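YPM (PDB 1PM4) acts as a superantigenic mitogen of Yersinia pseudotuberculosis, a jelly-roll toxin that probably stimulates T cells in the manner of other superantigens. Local coordinates at residues K16-K28 against D106-P118. Sequence-based numbering, arbitrary orientation.
Sequences KGEVCIIGNKEGK and DDKEDSDVLTKCP
Leu114 lies over the outer edge of strand 18-23, its two methyls straddling alternate residues: CD1 packs on CB of Cys20 at 3.9 Å, while CD2 meets CG2 of Ile22, the two side chains crossing at about a right angle. Next to it the backbones join in a single beta bridge between Ile21 and Val113. Leu114 N donates to Cys20 O, and Ile22 N donates to Asp112 O at 2.8 Å, with a CA-H...O contact from Ile21 to the same carbonyl. Water 1 extends the pairing, accepting from Cys20 N and donating to Leu114 O.

The disulfide Cys20-Cys117 (SG to SG 2.0 Å, chi3 109°) ties the C-terminal tail covalently to the strand. With each sulfur beside its own backbone N (chi1 -77° in Cys20, -74° in Cys117), the two side chains, both directed at the opposite segment, meet across the gap.

At the other end Lys25, its chain bent near the end, curls NZ toward Asp112 OD1 at 2.6 Å, nearly along the C-O axis, and to Glu109 OE1 at 3.1 Å from above the carboxylate plane. The second oxygen of Asp112, OD2, accepts from Glu109 N and is hydrogen-bonded to Tyr9 OH, so both oxygens of this buried carboxylate are engaged and its rotation is fixed.

The tail thus runs along an edge of the jelly roll. Strand 18-23 is outermost, within this chain, in its four-stranded sheet, hydrogen-bonded on its other side to strand 84-90, while Val19 and Ile21 reach strands 6-13 and 96-103 of the second sheet.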
# COMPACT_ATOMS: atom_id res chain seq x y z
N LYS A 16 -1.60 -13.38 -21.66
CA LYS A 16 -0.59 -12.41 -21.24
C LYS A 16 -1.01 -10.95 -21.46
O LYS A 16 -0.20 -10.07 -21.11
CB LYS A 16 0.76 -12.71 -21.94
CG LYS A 16 1.27 -14.11 -21.79
CD LYS A 16 1.46 -14.45 -20.28
CE LYS A 16 2.19 -15.74 -20.03
NZ LYS A 16 2.10 -16.21 -18.68
N GLY A 17 -2.26 -10.70 -21.84
CA GLY A 17 -2.69 -9.34 -22.12
C GLY A 17 -2.91 -8.51 -20.86
O GLY A 17 -2.99 -9.05 -19.71
N GLU A 18 -3.01 -7.20 -21.05
CA GLU A 18 -3.36 -6.31 -19.97
C GLU A 18 -4.46 -5.39 -20.47
O GLU A 18 -4.38 -4.93 -21.64
CB GLU A 18 -2.18 -5.53 -19.42
CG GLU A 18 -1.33 -4.81 -20.42
CD GLU A 18 -0.20 -4.00 -19.80
OE1 GLU A 18 0.49 -4.61 -18.96
OE2 GLU A 18 0.10 -2.85 -20.23
N VAL A 19 -5.45 -5.13 -19.65
CA VAL A 19 -6.56 -4.26 -20.00
C VAL A 19 -6.73 -3.28 -18.86
O VAL A 19 -6.74 -3.70 -17.69
CB VAL A 19 -7.86 -5.09 -20.18
CG1 VAL A 19 -9.05 -4.15 -20.28
CG2 VAL A 19 -7.80 -5.96 -21.46
N CYS A 20 -6.81 -1.96 -19.17
CA CYS A 20 -6.99 -0.95 -18.16
C CYS A 20 -8.33 -0.23 -18.32
O CYS A 20 -8.72 0.12 -19.46
CB CYS A 20 -5.85 0.08 -18.21
SG CYS A 20 -4.32 -0.50 -17.48
N ILE A 21 -8.99 -0.04 -17.19
CA ILE A 21 -10.31 0.55 -17.12
C ILE A 21 -10.20 1.76 -16.21
O ILE A 21 -9.72 1.68 -15.07
CB ILE A 21 -11.36 -0.49 -16.64
CG1 ILE A 21 -11.44 -1.62 -17.68
CG2 ILE A 21 -12.76 0.18 -16.44
CD1 ILE A 21 -12.37 -2.69 -17.33
N ILE A 22 -10.59 2.91 -16.74
CA ILE A 22 -10.48 4.15 -15.97
C ILE A 22 -11.83 4.49 -15.24
O ILE A 22 -12.90 4.22 -15.73
CB ILE A 22 -10.05 5.31 -16.89
CG1 ILE A 22 -9.70 6.56 -16.09
CG2 ILE A 22 -11.07 5.66 -17.85
CD1 ILE A 22 -8.74 7.45 -16.93
N GLY A 23 -11.68 5.12 -14.12
CA GLY A 23 -12.80 5.60 -13.31
C GLY A 23 -12.60 7.05 -12.98
O GLY A 23 -11.47 7.52 -12.82
N ASN A 24 -13.73 7.74 -12.81
CA ASN A 24 -13.74 9.16 -12.47
C ASN A 24 -12.83 9.99 -13.39
O ASN A 24 -11.97 10.72 -12.92
CB ASN A 24 -13.35 9.37 -11.01
CG ASN A 24 -13.55 10.80 -10.60
OD1 ASN A 24 -14.46 11.44 -11.09
ND2 ASN A 24 -12.71 11.31 -9.72
N LYS A 25 -13.01 9.83 -14.70
CA LYS A 25 -11.92 10.17 -15.62
C LYS A 25 -11.67 11.72 -15.64
O LYS A 25 -10.51 12.18 -15.64
CB LYS A 25 -12.10 9.51 -17.01
CG LYS A 25 -13.54 9.45 -17.59
CD LYS A 25 -13.53 9.05 -19.10
CE LYS A 25 -14.39 7.82 -19.43
NZ LYS A 25 -15.78 7.90 -18.80
N GLU A 26 -12.74 12.50 -15.54
CA GLU A 26 -12.62 13.95 -15.35
C GLU A 26 -12.14 14.44 -13.96
O GLU A 26 -12.12 15.64 -13.71
CB GLU A 26 -13.95 14.65 -15.69
CG GLU A 26 -15.05 14.53 -14.62
CD GLU A 26 -15.77 13.19 -14.64
OE1 GLU A 26 -16.76 13.06 -15.41
OE2 GLU A 26 -15.34 12.28 -13.86
N GLY A 27 -11.78 13.52 -13.05
CA GLY A 27 -11.36 13.87 -11.71
C GLY A 27 -12.35 14.79 -11.00
O GLY A 27 -11.98 15.87 -10.54
N LYS A 28 -13.62 14.40 -10.97
CA LYS A 28 -14.61 15.09 -10.17
C LYS A 28 -14.29 14.75 -8.72
O LYS A 28 -13.66 13.71 -8.44
CB LYS A 28 -16.04 14.68 -10.57
N ASP A 106 -20.01 7.80 -12.51
CA ASP A 106 -21.13 8.13 -13.39
C ASP A 106 -21.99 6.86 -13.56
O ASP A 106 -22.47 6.28 -12.56
CB ASP A 106 -20.65 8.79 -14.71
CG ASP A 106 -20.84 10.33 -14.72
OD1 ASP A 106 -21.71 10.87 -13.99
OD2 ASP A 106 -20.15 11.08 -15.45
N ASP A 107 -22.27 6.52 -14.81
CA ASP A 107 -22.60 5.19 -15.20
C ASP A 107 -21.46 4.68 -16.09
O ASP A 107 -20.72 5.47 -16.72
CB ASP A 107 -23.87 5.19 -16.01
CG ASP A 107 -25.03 5.74 -15.23
OD1 ASP A 107 -25.01 6.95 -14.91
OD2 ASP A 107 -25.96 5.00 -14.87
N LYS A 108 -21.37 3.37 -16.20
CA LYS A 108 -20.36 2.80 -17.04
C LYS A 108 -20.53 3.31 -18.50
O LYS A 108 -21.63 3.49 -19.02
CB LYS A 108 -20.36 1.28 -16.85
CG LYS A 108 -20.34 0.44 -18.05
CD LYS A 108 -20.54 -0.99 -17.63
CE LYS A 108 -20.20 -1.94 -18.71
NZ LYS A 108 -21.07 -3.15 -18.66
N GLU A 109 -19.40 3.61 -19.12
CA GLU A 109 -19.31 4.08 -20.49
C GLU A 109 -18.28 3.23 -21.23
O GLU A 109 -17.35 2.77 -20.63
CB GLU A 109 -18.87 5.55 -20.49
CG GLU A 109 -19.94 6.45 -19.85
CD GLU A 109 -19.65 7.95 -19.95
OE1 GLU A 109 -18.48 8.32 -20.21
OE2 GLU A 109 -20.60 8.75 -19.79
N ASP A 110 -18.49 3.02 -22.53
CA ASP A 110 -17.55 2.30 -23.38
C ASP A 110 -16.14 2.86 -23.28
O ASP A 110 -15.17 2.09 -23.20
CB ASP A 110 -18.00 2.37 -24.84
CG ASP A 110 -19.17 1.42 -25.14
OD1 ASP A 110 -19.78 0.89 -24.17
OD2 ASP A 110 -19.51 1.14 -26.32
N SER A 111 -16.04 4.18 -23.20
CA SER A 111 -14.75 4.85 -23.19
C SER A 111 -13.97 4.59 -21.87
O SER A 111 -12.84 4.98 -21.76
CB SER A 111 -14.95 6.36 -23.48
OG SER A 111 -15.60 6.99 -22.43
N ASP A 112 -14.59 3.92 -20.89
CA ASP A 112 -13.88 3.61 -19.66
C ASP A 112 -12.78 2.58 -19.95
O ASP A 112 -11.84 2.53 -19.21
CB ASP A 112 -14.80 3.06 -18.55
CG ASP A 112 -15.91 4.03 -18.13
OD1 ASP A 112 -15.83 5.29 -18.38
OD2 ASP A 112 -16.91 3.62 -17.48
N VAL A 113 -12.99 1.73 -20.95
CA VAL A 113 -11.98 0.73 -21.36
C VAL A 113 -10.94 1.44 -22.18
O VAL A 113 -11.19 1.90 -23.30
CB VAL A 113 -12.59 -0.46 -22.12
CG1 VAL A 113 -11.50 -1.50 -22.36
CG2 VAL A 113 -13.67 -1.10 -21.26
N LEU A 114 -9.78 1.61 -21.58
CA LEU A 114 -8.68 2.33 -22.20
C LEU A 114 -8.08 1.53 -23.32
O LEU A 114 -8.04 0.27 -23.32
CB LEU A 114 -7.57 2.64 -21.18
CG LEU A 114 -8.03 3.57 -20.07
CD1 LEU A 114 -6.85 3.73 -19.14
CD2 LEU A 114 -8.58 4.97 -20.58
N THR A 115 -7.59 2.24 -24.32
CA THR A 115 -6.86 1.56 -25.37
C THR A 115 -5.49 1.16 -24.93
O THR A 115 -4.89 0.26 -25.51
CB THR A 115 -6.72 2.41 -26.66
OG1 THR A 115 -6.00 3.61 -26.37
CG2 THR A 115 -8.00 2.80 -27.21
N LYS A 116 -4.97 1.81 -23.90
CA LYS A 116 -3.66 1.53 -23.42
C LYS A 116 -3.49 1.75 -21.93
O LYS A 116 -4.13 2.65 -21.37
CB LYS A 116 -2.65 2.34 -24.21
CG LYS A 116 -2.57 3.80 -23.88
CD LYS A 116 -1.23 4.41 -24.60
CE LYS A 116 0.10 3.93 -23.90
NZ LYS A 116 1.03 2.96 -24.72
N CYS A 117 -2.69 0.93 -21.26
CA CYS A 117 -2.40 1.14 -19.87
C CYS A 117 -1.25 2.14 -19.77
O CYS A 117 -0.41 2.23 -20.67
CB CYS A 117 -1.91 -0.16 -19.21
SG CYS A 117 -3.26 -1.33 -18.95
N PRO A 118 -1.09 2.83 -18.66
CA PRO A 118 0.12 3.69 -18.57
C PRO A 118 1.47 2.92 -18.80
O PRO A 118 1.61 1.68 -18.56
CB PRO A 118 -0.01 4.36 -17.20
CG PRO A 118 -1.52 4.15 -16.81
CD PRO A 118 -1.93 2.86 -17.45
O HOH W 1 -6.16 -1.29 -21.81
O HOH W 2 -14.28 6.95 -15.74